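Local atomic coordinates of ATP-dependent DNA ligase (Mycobacterium tuberculosis, PDB entry 6NHX), a protein that catalyses the ATP-dependent sealing of double-stranded DNA ends and, together with Ku, repairs double-strand breaks by non-homologous end joining. Residues Phe154-Arg158 / Lys185-Trp189; Met31-Tyr35 / Pro90-Gln96; His73-Gly79 / Phe109-Asp115; Phe5-Met11 / Arg36-Glu40. The protein carries 1 engineered substitution. One frame throughout, in Å; residues are numbered along the deposited sequence.

In the fold
From the N terminus, interaction 4 comes first: residues 5-11 lie against strand 35-42, closing a loop that holds strands 12-15 and 26-31. Interaction 2 crosses it, because residues 31-35 lie inside that loop while their partner, 90-96, carries helix 92-96 further on. Interaction 3 in turn crosses interaction 2, pairing strands 74-82 and 105-114 around that helix. Interactions 3 and 4 share the five-stranded antiparallel sheet, where strands 35-42 and 74-82 are neighbours and Arg-36 forms a salt bridge with Asp-78. Interaction 1 follows in series, joining helix 150-160 to strand 184-187 of the mixed sheet; Met-31 of interaction 2 packs on it. All four interactions touch ATP, interaction 4 through Arg-36.

Interaction 1 (Phe154-Arg158 / Lys185-Trp189); sequences FACSR and KDKHW. With ATP (adenosine-5'-triphosphate), chain B.
His-188 lays its imidazole between Phe-154 and Arg-158, on one flank of helix 150-160. Its CB passes obliquely by the Arg-158 guanidinium; with CG anti to the carbonyl carbon (chi1 -56°), the ring turns in toward the helix. ND1 sits over one face of the Phe-154 ring, near the rim, 3.4 Å from CZ of Phe-154, and shares a water with Arg-158 NH2. The two ring planes are inclined by 43°. CE1 meets Phe-154 O edge-on at 3.1 Å, while Arg-158 CB makes a CH-pi contact over a ring face, 3.8 Å from the centroid of the His-188 ring. At the tip, NE2 donates in the ring plane to Ser-157 OG, 2.9 Å away; that hydroxyl is also hydrogen-bonded to Gly-164 O. Further along, Phe-154 CE2 touches Asp-186 CG at 3.5 Å. On the adjoining strand, the Lys-185 chain is extended beyond CG, and its NZ donates to ATP O1A (2.7 Å) and O1G. Lys-185 and Lys-187 belong to ligase motif V. Helix 150-160 thus packs beside the end of strand 184-187, with Val-165 of strand 164-169 touching both Phe-154 and Ser-157.

Interaction 2 (Met31-Tyr35 / Pro90-Gln96); sequences MWDGY and PSFSQMQ. Engineered in segment 31-35: Met-31 (natural residue Lys). With ATP (adenosine-5'-triphosphate), chain B.
Met-95 fits against one face of the Tyr-35 ring. Its chain, bent at chi2 (62°) and chi3, lays CG over that face, 3.6 Å from Tyr-35 CE2. SD stands oblique to the same ring, making a Met-aromatic contact. Phe-92 comes at Tyr-35 from another direction: the rings are nearly perpendicular, planes 88° apart, yet they meet obliquely, with Phe-92 CE2 3.6 Å from Tyr-35 CE1. The far end of the tyrosine reaches across Gln-96, whose CG lies 3.4 Å from Tyr-35 OH. At the other end, Pro-90 is the bump that fits against residues 32-33: its CB presses on Asp-33 O at 3.3 Å, and its CG lies alongside Trp-32 CE3. Between these two ends, Asp-33 crosses the base of Phe-92, with Asp-33 OD2 3.7 Å from Phe-92 CB. Ser-91 caps helix 92-96, its OG accepting from Gln-94 N. Residues 31-34 form the Lys-x-Asp-Gly motif, motif 1 of nucleotidyltransferases, with the engineered Met-31 in the lysine position. Beside it Trp-32 N donates almost straight to ATP N7 (2.9 Å, 173°). No direct hydrogen bond crosses between the segments. Waters do the polar bridging: one joins Asp-33 OD2 to Phe-92 N, another Asp-33 N to Pro-90 O, and a third Tyr-35 OH to Gln-96 NE2, which also donates to Leu-295 O. Asp-33, a likely manganese ligand, is salt-bridged through OD1 to Arg-293; toward residues 90-96 the contact is apolar packing plus water bridges.

Interaction 3 (His73-Gly79 / Phe109-Asp115); sequences HHVVLDG and FDLLYLD. With ATP (adenosine-5'-triphosphate), chain B.
Asp-115 takes hold of His-73 and His-74 with its two carboxylate oxygens. OD1 offers its syn lone pair to His-73 ND1 at 2.7 Å, the imidazole and carboxylate being nearly coplanar (22°). OD2 accepts from His-74 N at 2.8 Å, and Asp-115 N returns a bond to His-74 O, so that three hydrogen bonds fasten this end of the strand pair. Inward, Val-76 bonds through N to Tyr-113 O and through O to Leu-112 N. At the far end, Asp-78 O receives both Phe-109 N (2.8 Å) and Asp-110 N. This is an antiparallel ladder broken by two classic beta bulges: Leu-112 and Tyr-113 both face Val-76, and Phe-109 and Asp-110 both face Asp-78. It forms part of the adenylation domain's antiparallel sheet; Asp-78 and Gly-79 belong to ligase motif III and Phe-109 to motif IIIa. With CG between its backbone N and carbonyl carbon (chi1 49°), the Phe-109 ring lies between Gly-79 CA, 3.5 Å from its centroid, and the adenine on the opposite face, where Phe-109 CE2 comes within 3.3 Å of ATP C6. Asp-78 is turned to Arg-36 and Tyr-174, Asp-110 to Arg-127. On one sheet face Val-75 CG1 presses tightly on Leu-114 CD1 (3.5 Å), and Leu-77 CD2 meets Leu-111 CD1; helix 124-136 packs over this side. On the other, Val-76 lies against Tyr-113 CB, and Tyr-113 CE1 stands over the centre of the His-74 ring, 3.4 Å from ND1 of His-74.

Interaction 4 (Phe5-Met11 / Arg36-Glu40); sequences FDNLAPM and RLLVE
Arg-36 ends in a fork that closes on one backbone oxygen: NH1 (3.0 Å) and NH2 (2.8 Å) of Arg-36 both donate to Met-11 O, which lies near the guanidinium plane. A bend at chi2 (76°) carries the group back beneath Pro-10, whose CB rests over its centre, 3.5 Å from Arg-36 CZ. Next along strand 35-42, Leu-38 CD1 reaches Leu-8 CB at 3.6 Å but stays 4.3 Å from Pro-10 CD, a looser fit. Phe-5 is packed tightly: Glu-40 CB stands almost exactly on the ring normal, 3.4 Å from the ring centroid, while the rim of Phe-5 faces Leu-38 O. Toward solvent the contact thins out. Asp-6 is exposed, and the partly exposed Glu-40 carboxylate, its OE1 3.3 Å from Phe-5 CB, has OE2 salt-bridged to Arg-47, which also binds Asp-6. The segment before strand 12-15 lies along strand 35-42 of the antiparallel sheet. Arg-36 NE is salt-bridged to Asp-78 while NH1 and NH2 hold Met-11 O, which should restrict rotation of the group where it touches ATP. The buried carbonyl of Met-11 gains two donors, and the nearby Asp-78 probably balances the arginine's positive charge.

Interaction 1 (Phe154-Arg158 / Lys185-Trp189)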
# COMPACT_ATOMS: atom_id res chain seq x y z
N PHE A 154 -14.07 -7.82 8.83
CA PHE A 154 -13.11 -8.52 7.99
C PHE A 154 -13.83 -9.24 6.87
O PHE A 154 -13.36 -9.25 5.72
CB PHE A 154 -12.34 -9.51 8.88
CG PHE A 154 -10.99 -9.92 8.34
CD1 PHE A 154 -10.74 -11.26 8.06
CD2 PHE A 154 -9.97 -9.00 8.17
CE1 PHE A 154 -9.49 -11.67 7.58
CE2 PHE A 154 -8.72 -9.41 7.69
CZ PHE A 154 -8.49 -10.75 7.41
N ALA A 155 -14.97 -9.88 7.17
CA ALA A 155 -15.71 -10.60 6.15
C ALA A 155 -16.26 -9.65 5.11
O ALA A 155 -16.31 -9.98 3.92
CB ALA A 155 -16.85 -11.40 6.78
N CYS A 156 -16.69 -8.46 5.53
CA CYS A 156 -17.17 -7.47 4.58
C CYS A 156 -16.05 -6.99 3.68
O CYS A 156 -16.21 -6.91 2.45
CB CYS A 156 -17.77 -6.31 5.37
SG CYS A 156 -18.47 -5.03 4.34
N SER A 157 -14.89 -6.68 4.26
CA SER A 157 -13.74 -6.30 3.45
C SER A 157 -13.41 -7.37 2.43
O SER A 157 -13.15 -7.07 1.26
CB SER A 157 -12.55 -6.02 4.36
OG SER A 157 -11.36 -5.88 3.59
N ARG A 158 -13.40 -8.64 2.84
CA ARG A 158 -13.09 -9.70 1.89
C ARG A 158 -14.08 -9.72 0.73
O ARG A 158 -13.67 -9.86 -0.43
CB ARG A 158 -13.06 -11.06 2.59
CG ARG A 158 -12.50 -12.16 1.73
CD ARG A 158 -12.75 -13.53 2.35
NE ARG A 158 -12.39 -14.61 1.43
CZ ARG A 158 -11.19 -15.16 1.38
NH1 ARG A 158 -10.93 -16.13 0.51
NH2 ARG A 158 -10.23 -14.75 2.20
N LYS A 185 -3.42 -3.72 11.85
CA LYS A 185 -3.58 -3.99 10.43
C LYS A 185 -3.58 -5.49 10.16
O LYS A 185 -2.78 -6.22 10.75
CB LYS A 185 -2.49 -3.30 9.59
CG LYS A 185 -1.07 -3.51 10.09
CD LYS A 185 -0.05 -3.04 9.08
CE LYS A 185 1.36 -3.37 9.52
NZ LYS A 185 2.37 -3.12 8.44
N ASP A 186 -4.45 -5.93 9.26
CA ASP A 186 -4.72 -7.35 9.05
C ASP A 186 -5.13 -7.54 7.59
O ASP A 186 -6.06 -6.90 7.13
CB ASP A 186 -5.86 -7.76 10.00
CG ASP A 186 -6.10 -9.24 10.06
OD1 ASP A 186 -5.44 -9.99 9.31
OD2 ASP A 186 -6.96 -9.66 10.87
N LYS A 187 -4.44 -8.43 6.87
CA LYS A 187 -4.70 -8.68 5.46
C LYS A 187 -5.33 -10.05 5.26
O LYS A 187 -5.05 -10.99 6.00
CB LYS A 187 -3.39 -8.62 4.66
CG LYS A 187 -2.72 -7.24 4.67
CD LYS A 187 -1.76 -7.10 3.51
CE LYS A 187 -0.59 -6.22 3.89
NZ LYS A 187 0.60 -7.02 4.27
N HIS A 188 -6.16 -10.17 4.21
CA HIS A 188 -6.77 -11.46 3.89
C HIS A 188 -5.74 -12.47 3.42
O HIS A 188 -5.86 -13.66 3.73
CB HIS A 188 -7.82 -11.27 2.81
CG HIS A 188 -8.87 -10.29 3.20
ND1 HIS A 188 -9.73 -10.50 4.25
CD2 HIS A 188 -9.17 -9.06 2.70
CE1 HIS A 188 -10.52 -9.45 4.38
NE2 HIS A 188 -10.20 -8.57 3.45
N TRP A 189 -4.73 -12.04 2.66
CA TRP A 189 -3.76 -12.95 2.08
C TRP A 189 -2.47 -12.96 2.87
O TRP A 189 -1.96 -11.90 3.26
CB TRP A 189 -3.42 -12.53 0.65
CG TRP A 189 -4.47 -12.83 -0.37
CD1 TRP A 189 -5.53 -12.04 -0.71
CD2 TRP A 189 -4.56 -14.01 -1.18
NE1 TRP A 189 -6.27 -12.66 -1.69
CE2 TRP A 189 -5.70 -13.87 -1.99
CE3 TRP A 189 -3.78 -15.17 -1.29
CZ2 TRP A 189 -6.08 -14.84 -2.91
CZ3 TRP A 189 -4.16 -16.13 -2.21
CH2 TRP A 189 -5.30 -15.96 -3.00
PG ATP B . 3.99 -0.11 6.98
O1G ATP B . 2.95 -0.41 8.04
O2G ATP B . 5.40 0.12 7.50
O3G ATP B . 3.54 0.97 6.02
PB ATP B . 3.59 -1.86 4.67
O1B ATP B . 4.07 -3.24 4.31
O2B ATP B . 3.75 -0.70 3.71
O3B ATP B . 4.17 -1.47 6.12
PA ATP B . 1.01 -3.13 5.09
O1A ATP B . 1.54 -4.15 6.05
O2A ATP B . 0.65 -3.42 3.65
O3A ATP B . 2.04 -1.91 5.08
O5' ATP B . -0.15 -2.27 5.82
C5' ATP B . -1.01 -1.42 5.07
C4' ATP B . -0.36 -0.06 4.82
O4' ATP B . -1.36 0.79 4.26
C3' ATP B . 0.14 0.62 6.08
O3' ATP B . 1.15 1.56 5.73
C2' ATP B . -1.09 1.39 6.49
O2' ATP B . -0.79 2.49 7.36
C1' ATP B . -1.65 1.86 5.16
N9 ATP B . -3.13 1.96 5.17
C8 ATP B . -3.97 1.49 4.22
N7 ATP B . -5.27 1.77 4.53
C5 ATP B . -5.23 2.45 5.69
C6 ATP B . -6.24 3.02 6.58
N6 ATP B . -7.54 2.90 6.29
N1 ATP B . -5.81 3.63 7.70
C2 ATP B . -4.52 3.74 8.01
N3 ATP B . -3.54 3.23 7.25
C4 ATP B . -3.84 2.57 6.11
O HOH W 1 -10.31 -13.22 4.55

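Interaction 2 (Met31-Tyr35 / Pro90-Gln96)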
# COMPACT_ATOMS: atom_id res chain seq x y z
N MET A 31 -8.47 -1.54 4.43
CA MET A 31 -7.06 -1.29 4.13
C MET A 31 -6.93 -0.98 2.64
O MET A 31 -7.27 -1.81 1.79
CB MET A 31 -6.22 -2.52 4.48
CG MET A 31 -4.76 -2.35 4.09
SD MET A 31 -3.82 -3.88 4.27
CE MET A 31 -3.81 -4.04 6.06
N TRP A 32 -6.41 0.21 2.33
CA TRP A 32 -6.29 0.72 0.96
C TRP A 32 -4.83 0.67 0.51
O TRP A 32 -3.98 1.36 1.09
CB TRP A 32 -6.81 2.16 0.86
CG TRP A 32 -8.11 2.39 1.60
CD1 TRP A 32 -8.33 3.31 2.59
CD2 TRP A 32 -9.33 1.67 1.42
NE1 TRP A 32 -9.64 3.22 3.03
CE2 TRP A 32 -10.27 2.20 2.35
CE3 TRP A 32 -9.73 0.60 0.59
CZ2 TRP A 32 -11.58 1.73 2.43
CZ3 TRP A 32 -11.03 0.13 0.69
CH2 TRP A 32 -11.95 0.70 1.60
N ASP A 33 -4.53 -0.12 -0.53
CA ASP A 33 -3.17 -0.13 -1.07
C ASP A 33 -2.92 1.14 -1.86
O ASP A 33 -3.65 1.45 -2.80
CB ASP A 33 -2.95 -1.35 -1.97
CG ASP A 33 -2.43 -2.57 -1.21
OD1 ASP A 33 -2.57 -2.59 0.02
OD2 ASP A 33 -1.88 -3.50 -1.85
N GLY A 34 -1.90 1.89 -1.48
CA GLY A 34 -1.56 3.13 -2.16
C GLY A 34 -0.34 3.75 -1.51
O GLY A 34 0.47 3.03 -0.92
N TYR A 35 -0.22 5.07 -1.58
CA TYR A 35 0.85 5.79 -0.91
C TYR A 35 0.24 6.67 0.17
O TYR A 35 -0.73 7.40 -0.09
CB TYR A 35 1.65 6.66 -1.88
CG TYR A 35 2.55 5.94 -2.85
CD1 TYR A 35 3.21 4.77 -2.52
CD2 TYR A 35 2.75 6.47 -4.11
CE1 TYR A 35 4.03 4.13 -3.44
CE2 TYR A 35 3.56 5.85 -5.03
CZ TYR A 35 4.20 4.68 -4.70
OH TYR A 35 5.00 4.10 -5.65
N PRO A 90 -8.41 0.03 -4.89
CA PRO A 90 -7.04 0.56 -4.93
C PRO A 90 -6.04 -0.54 -5.26
O PRO A 90 -6.11 -1.66 -4.73
CB PRO A 90 -6.83 1.11 -3.52
CG PRO A 90 -8.22 1.53 -3.11
CD PRO A 90 -9.13 0.48 -3.68
N SER A 91 -5.11 -0.23 -6.16
CA SER A 91 -4.08 -1.17 -6.60
C SER A 91 -2.71 -0.56 -6.37
O SER A 91 -2.40 0.50 -6.92
CB SER A 91 -4.24 -1.47 -8.10
OG SER A 91 -3.07 -2.11 -8.61
N PHE A 92 -1.88 -1.24 -5.59
CA PHE A 92 -0.55 -0.72 -5.35
C PHE A 92 0.28 -0.73 -6.63
O PHE A 92 0.98 0.25 -6.92
CB PHE A 92 0.13 -1.55 -4.26
CG PHE A 92 1.48 -1.05 -3.89
CD1 PHE A 92 2.58 -1.87 -3.99
CD2 PHE A 92 1.64 0.25 -3.43
CE1 PHE A 92 3.84 -1.41 -3.64
CE2 PHE A 92 2.89 0.72 -3.08
CZ PHE A 92 3.99 -0.11 -3.19
N SER A 93 0.20 -1.81 -7.41
CA SER A 93 1.01 -1.89 -8.62
C SER A 93 0.57 -0.84 -9.64
O SER A 93 1.40 -0.28 -10.35
CB SER A 93 0.98 -3.30 -9.22
OG SER A 93 -0.31 -3.68 -9.65
N GLN A 94 -0.74 -0.55 -9.72
CA GLN A 94 -1.16 0.50 -10.65
C GLN A 94 -0.72 1.87 -10.18
O GLN A 94 -0.40 2.73 -11.01
CB GLN A 94 -2.66 0.44 -10.92
CG GLN A 94 -3.03 -0.87 -11.61
CD GLN A 94 -4.41 -0.86 -12.23
OE1 GLN A 94 -4.90 0.18 -12.67
NE2 GLN A 94 -5.03 -2.03 -12.29
N MET A 95 -0.68 2.10 -8.87
CA MET A 95 -0.10 3.33 -8.35
C MET A 95 1.39 3.41 -8.67
O MET A 95 1.87 4.42 -9.20
CB MET A 95 -0.33 3.43 -6.84
CG MET A 95 0.47 4.52 -6.18
SD MET A 95 0.08 6.17 -6.79
CE MET A 95 -1.55 6.40 -6.12
N GLN A 96 2.13 2.33 -8.39
CA GLN A 96 3.57 2.32 -8.63
C GLN A 96 3.91 2.51 -10.10
O GLN A 96 4.97 3.06 -10.43
CB GLN A 96 4.12 0.98 -8.15
CG GLN A 96 5.22 1.10 -7.16
CD GLN A 96 5.77 -0.25 -6.75
OE1 GLN A 96 5.44 -1.29 -7.34
NE2 GLN A 96 6.58 -0.24 -5.71
PG ATP B . 3.99 -0.11 6.98
O1G ATP B . 2.95 -0.41 8.04
O2G ATP B . 5.40 0.12 7.50
O3G ATP B . 3.54 0.97 6.02
PB ATP B . 3.59 -1.86 4.67
O1B ATP B . 4.07 -3.24 4.31
O2B ATP B . 3.75 -0.70 3.71
O3B ATP B . 4.17 -1.47 6.12
PA ATP B . 1.01 -3.13 5.09
O1A ATP B . 1.54 -4.15 6.05
O2A ATP B . 0.65 -3.42 3.65
O3A ATP B . 2.04 -1.91 5.08
O5' ATP B . -0.15 -2.27 5.82
C5' ATP B . -1.01 -1.42 5.07
C4' ATP B . -0.36 -0.06 4.82
O4' ATP B . -1.36 0.79 4.26
C3' ATP B . 0.14 0.62 6.08
O3' ATP B . 1.15 1.56 5.73
C2' ATP B . -1.09 1.39 6.49
O2' ATP B . -0.79 2.49 7.36
C1' ATP B . -1.65 1.86 5.16
N9 ATP B . -3.13 1.96 5.17
C8 ATP B . -3.97 1.49 4.22
N7 ATP B . -5.27 1.77 4.53
C5 ATP B . -5.23 2.45 5.69
C6 ATP B . -6.24 3.02 6.58
N6 ATP B . -7.54 2.90 6.29
N1 ATP B . -5.81 3.63 7.70
C2 ATP B . -4.52 3.74 8.01
N3 ATP B . -3.54 3.23 7.25
C4 ATP B . -3.84 2.57 6.11
O HOH W 2 -3.41 2.61 -5.26
O HOH W 3 -2.65 -3.71 -4.36
O HOH W 4 -6.08 -2.18 -2.10
O HOH W 5 6.96 2.50 -4.81

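Interaction 3 (His73-Gly79 / Phe109-Asp115)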
# COMPACT_ATOMS: atom_id res chain seq x y z
N HIS A 73 -11.65 26.67 4.18
CA HIS A 73 -11.18 25.88 5.31
C HIS A 73 -9.66 25.85 5.37
O HIS A 73 -8.96 26.01 4.37
CB HIS A 73 -11.68 24.44 5.21
CG HIS A 73 -13.14 24.26 5.46
ND1 HIS A 73 -13.71 24.40 6.71
CD2 HIS A 73 -14.16 23.94 4.62
CE1 HIS A 73 -15.01 24.19 6.63
NE2 HIS A 73 -15.30 23.89 5.37
N HIS A 74 -9.15 25.60 6.58
CA HIS A 74 -7.75 25.23 6.77
C HIS A 74 -7.75 23.88 7.47
O HIS A 74 -8.17 23.79 8.63
CB HIS A 74 -7.02 26.28 7.60
CG HIS A 74 -5.61 25.91 7.94
ND1 HIS A 74 -4.86 26.63 8.85
CD2 HIS A 74 -4.81 24.91 7.50
CE1 HIS A 74 -3.66 26.08 8.96
NE2 HIS A 74 -3.61 25.03 8.15
N VAL A 75 -7.35 22.83 6.77
CA VAL A 75 -7.40 21.48 7.32
C VAL A 75 -6.10 20.73 7.08
O VAL A 75 -5.35 21.02 6.14
CB VAL A 75 -8.59 20.64 6.79
CG1 VAL A 75 -9.91 21.26 7.18
CG2 VAL A 75 -8.47 20.44 5.29
N VAL A 76 -5.84 19.77 7.95
CA VAL A 76 -4.82 18.75 7.72
C VAL A 76 -5.51 17.40 7.75
O VAL A 76 -6.18 17.06 8.73
CB VAL A 76 -3.69 18.83 8.77
CG1 VAL A 76 -2.74 17.66 8.60
CG2 VAL A 76 -2.95 20.15 8.66
N LEU A 77 -5.36 16.65 6.67
CA LEU A 77 -5.96 15.34 6.52
C LEU A 77 -4.87 14.29 6.44
O LEU A 77 -3.73 14.57 6.04
CB LEU A 77 -6.79 15.26 5.24
CG LEU A 77 -7.86 16.35 5.15
CD1 LEU A 77 -8.12 16.69 3.69
CD2 LEU A 77 -9.11 15.89 5.84
N ASP A 78 -5.23 13.08 6.84
CA ASP A 78 -4.41 11.89 6.68
C ASP A 78 -5.19 10.93 5.79
O ASP A 78 -6.40 10.79 5.94
CB ASP A 78 -4.17 11.27 8.05
CG ASP A 78 -3.19 10.11 8.05
OD1 ASP A 78 -2.54 9.82 7.01
OD2 ASP A 78 -3.06 9.48 9.12
N GLY A 79 -4.50 10.27 4.87
CA GLY A 79 -5.17 9.31 4.03
C GLY A 79 -4.21 8.66 3.07
O GLY A 79 -3.00 8.70 3.25
N PHE A 109 -8.76 9.37 5.72
CA PHE A 109 -9.21 8.59 6.86
C PHE A 109 -8.90 9.20 8.22
O PHE A 109 -9.28 8.61 9.25
CB PHE A 109 -8.77 7.11 6.80
CG PHE A 109 -7.30 6.89 6.49
CD1 PHE A 109 -6.31 7.33 7.37
CD2 PHE A 109 -6.92 6.17 5.35
CE1 PHE A 109 -4.95 7.10 7.09
CE2 PHE A 109 -5.57 5.93 5.07
CZ PHE A 109 -4.59 6.39 5.94
N ASP A 110 -8.27 10.37 8.26
CA ASP A 110 -8.15 11.07 9.54
C ASP A 110 -8.15 12.57 9.28
O ASP A 110 -7.89 13.05 8.18
CB ASP A 110 -6.94 10.63 10.37
CG ASP A 110 -7.29 10.47 11.84
OD1 ASP A 110 -8.10 11.29 12.34
OD2 ASP A 110 -6.77 9.53 12.49
N LEU A 111 -8.47 13.31 10.35
CA LEU A 111 -8.51 14.76 10.35
C LEU A 111 -7.68 15.20 11.54
O LEU A 111 -8.01 14.85 12.68
CB LEU A 111 -9.95 15.25 10.49
CG LEU A 111 -10.15 16.77 10.53
CD1 LEU A 111 -9.76 17.41 9.19
CD2 LEU A 111 -11.60 17.09 10.85
N LEU A 112 -6.58 15.90 11.28
CA LEU A 112 -5.64 16.25 12.34
C LEU A 112 -5.71 17.71 12.75
O LEU A 112 -5.17 18.07 13.81
CB LEU A 112 -4.20 15.94 11.91
CG LEU A 112 -3.97 14.53 11.36
CD1 LEU A 112 -2.49 14.29 11.11
CD2 LEU A 112 -4.56 13.46 12.29
N TYR A 113 -6.33 18.56 11.94
CA TYR A 113 -6.45 19.98 12.24
C TYR A 113 -7.62 20.49 11.43
O TYR A 113 -7.77 20.13 10.25
CB TYR A 113 -5.17 20.70 11.84
CG TYR A 113 -5.20 22.20 12.05
CD1 TYR A 113 -5.74 23.05 11.08
CD2 TYR A 113 -4.68 22.77 13.20
CE1 TYR A 113 -5.77 24.39 11.27
CE2 TYR A 113 -4.70 24.14 13.39
CZ TYR A 113 -5.25 24.94 12.42
OH TYR A 113 -5.29 26.30 12.56
N LEU A 114 -8.46 21.30 12.06
CA LEU A 114 -9.63 21.85 11.40
C LEU A 114 -9.86 23.27 11.90
O LEU A 114 -10.25 23.46 13.06
CB LEU A 114 -10.85 20.97 11.68
CG LEU A 114 -12.23 21.46 11.23
CD1 LEU A 114 -12.26 21.55 9.74
CD2 LEU A 114 -13.31 20.53 11.74
N ASP A 115 -9.59 24.25 11.04
CA ASP A 115 -10.04 25.63 11.23
C ASP A 115 -9.71 26.17 12.62
O ASP A 115 -10.56 26.73 13.32
CB ASP A 115 -11.54 25.79 10.91
CG ASP A 115 -11.85 25.45 9.47
OD1 ASP A 115 -12.88 24.80 9.21
OD2 ASP A 115 -11.05 25.80 8.59
PG ATP B . 3.99 -0.11 6.98
O1G ATP B . 2.95 -0.41 8.04
O2G ATP B . 5.40 0.12 7.50
O3G ATP B . 3.54 0.97 6.02
PB ATP B . 3.59 -1.86 4.67
O1B ATP B . 4.07 -3.24 4.31
O2B ATP B . 3.75 -0.70 3.71
O3B ATP B . 4.17 -1.47 6.12
PA ATP B . 1.01 -3.13 5.09
O1A ATP B . 1.54 -4.15 6.05
O2A ATP B . 0.65 -3.42 3.65
O3A ATP B . 2.04 -1.91 5.08
O5' ATP B . -0.15 -2.27 5.82
C5' ATP B . -1.01 -1.42 5.07
C4' ATP B . -0.36 -0.06 4.82
O4' ATP B . -1.36 0.79 4.26
C3' ATP B . 0.14 0.62 6.08
O3' ATP B . 1.15 1.56 5.73
C2' ATP B . -1.09 1.39 6.49
O2' ATP B . -0.79 2.49 7.36
C1' ATP B . -1.65 1.86 5.16
N9 ATP B . -3.13 1.96 5.17
C8 ATP B . -3.97 1.49 4.22
N7 ATP B . -5.27 1.77 4.53
C5 ATP B . -5.23 2.45 5.69
C6 ATP B . -6.24 3.02 6.58
N6 ATP B . -7.54 2.90 6.29
N1 ATP B . -5.81 3.63 7.70
C2 ATP B . -4.52 3.74 8.01
N3 ATP B . -3.54 3.23 7.25
C4 ATP B . -3.84 2.57 6.11
O HOH W 6 -7.33 27.87 10.95

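Interaction 4 (Phe5-Met11 / Arg36-Glu40)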
# COMPACT_ATOMS: atom_id res chain seq x y z
N PHE A 5 2.17 21.39 10.60
CA PHE A 5 2.12 20.42 9.51
C PHE A 5 3.52 20.00 9.06
O PHE A 5 3.75 18.83 8.74
CB PHE A 5 1.34 21.03 8.34
CG PHE A 5 1.25 20.14 7.13
CD1 PHE A 5 0.46 19.00 7.14
CD2 PHE A 5 1.97 20.44 5.98
CE1 PHE A 5 0.39 18.18 6.02
CE2 PHE A 5 1.90 19.63 4.86
CZ PHE A 5 1.11 18.50 4.88
N ASP A 6 4.47 20.94 9.06
CA ASP A 6 5.79 20.67 8.51
C ASP A 6 6.67 19.83 9.42
O ASP A 6 7.81 19.54 9.06
CB ASP A 6 6.49 21.99 8.16
CG ASP A 6 5.92 22.64 6.92
OD1 ASP A 6 5.37 21.91 6.06
OD2 ASP A 6 6.02 23.87 6.79
N ASN A 7 6.17 19.44 10.60
CA ASN A 7 6.86 18.48 11.45
C ASN A 7 6.14 17.14 11.52
O ASN A 7 6.59 16.25 12.25
CB ASN A 7 7.00 19.04 12.87
CG ASN A 7 8.09 20.09 12.98
OD1 ASN A 7 8.72 20.45 11.99
ND2 ASN A 7 8.31 20.58 14.19
N LEU A 8 5.07 16.96 10.76
CA LEU A 8 4.16 15.84 10.94
C LEU A 8 4.62 14.62 10.16
O LEU A 8 5.05 14.73 9.00
CB LEU A 8 2.77 16.23 10.43
CG LEU A 8 1.80 16.89 11.39
CD1 LEU A 8 0.42 16.89 10.74
CD2 LEU A 8 1.78 16.16 12.72
N ALA A 9 4.49 13.45 10.79
CA ALA A 9 4.69 12.16 10.16
C ALA A 9 3.50 11.27 10.50
O ALA A 9 2.89 11.42 11.56
CB ALA A 9 5.98 11.49 10.66
N PRO A 10 3.15 10.34 9.61
CA PRO A 10 1.94 9.54 9.83
C PRO A 10 2.09 8.56 10.99
O PRO A 10 3.18 8.05 11.27
CB PRO A 10 1.76 8.78 8.51
CG PRO A 10 2.66 9.47 7.53
CD PRO A 10 3.79 10.05 8.32
N MET A 11 0.97 8.33 11.66
CA MET A 11 0.83 7.25 12.62
C MET A 11 0.77 5.92 11.87
O MET A 11 0.27 5.83 10.75
CB MET A 11 -0.47 7.47 13.39
CG MET A 11 -0.72 6.51 14.53
SD MET A 11 -2.17 7.04 15.47
CE MET A 11 -2.31 5.68 16.64
N ARG A 36 0.80 6.62 1.37
CA ARG A 36 0.31 7.42 2.48
C ARG A 36 0.65 8.88 2.27
O ARG A 36 1.79 9.23 1.94
CB ARG A 36 0.99 6.92 3.76
CG ARG A 36 0.43 7.56 5.02
CD ARG A 36 -0.91 6.96 5.39
NE ARG A 36 -1.35 7.37 6.71
CZ ARG A 36 -1.01 6.76 7.84
NH1 ARG A 36 -0.22 5.70 7.81
NH2 ARG A 36 -1.46 7.22 9.00
N LEU A 37 -0.33 9.76 2.49
CA LEU A 37 -0.11 11.19 2.36
C LEU A 37 -0.74 11.93 3.53
O LEU A 37 -1.85 11.62 3.94
CB LEU A 37 -0.72 11.75 1.08
CG LEU A 37 -0.03 11.39 -0.23
CD1 LEU A 37 -0.72 12.09 -1.39
CD2 LEU A 37 1.46 11.72 -0.20
N LEU A 38 -0.01 12.92 4.03
CA LEU A 38 -0.58 13.97 4.87
C LEU A 38 -0.85 15.16 3.96
O LEU A 38 0.01 15.54 3.15
CB LEU A 38 0.36 14.36 6.01
CG LEU A 38 0.65 13.23 7.01
CD1 LEU A 38 1.64 13.71 8.06
CD2 LEU A 38 -0.62 12.72 7.68
N VAL A 39 -2.04 15.74 4.08
CA VAL A 39 -2.51 16.77 3.16
C VAL A 39 -2.87 18.02 3.95
O VAL A 39 -3.73 17.96 4.85
CB VAL A 39 -3.73 16.28 2.36
CG1 VAL A 39 -4.30 17.41 1.48
CG2 VAL A 39 -3.37 15.03 1.55
N GLU A 40 -2.24 19.13 3.62
CA GLU A 40 -2.59 20.42 4.20
C GLU A 40 -3.34 21.22 3.14
O GLU A 40 -2.79 21.48 2.07
CB GLU A 40 -1.33 21.17 4.61
CG GLU A 40 -1.59 22.54 5.21
CD GLU A 40 -0.32 23.33 5.29
OE1 GLU A 40 0.19 23.49 6.41
OE2 GLU A 40 0.19 23.76 4.23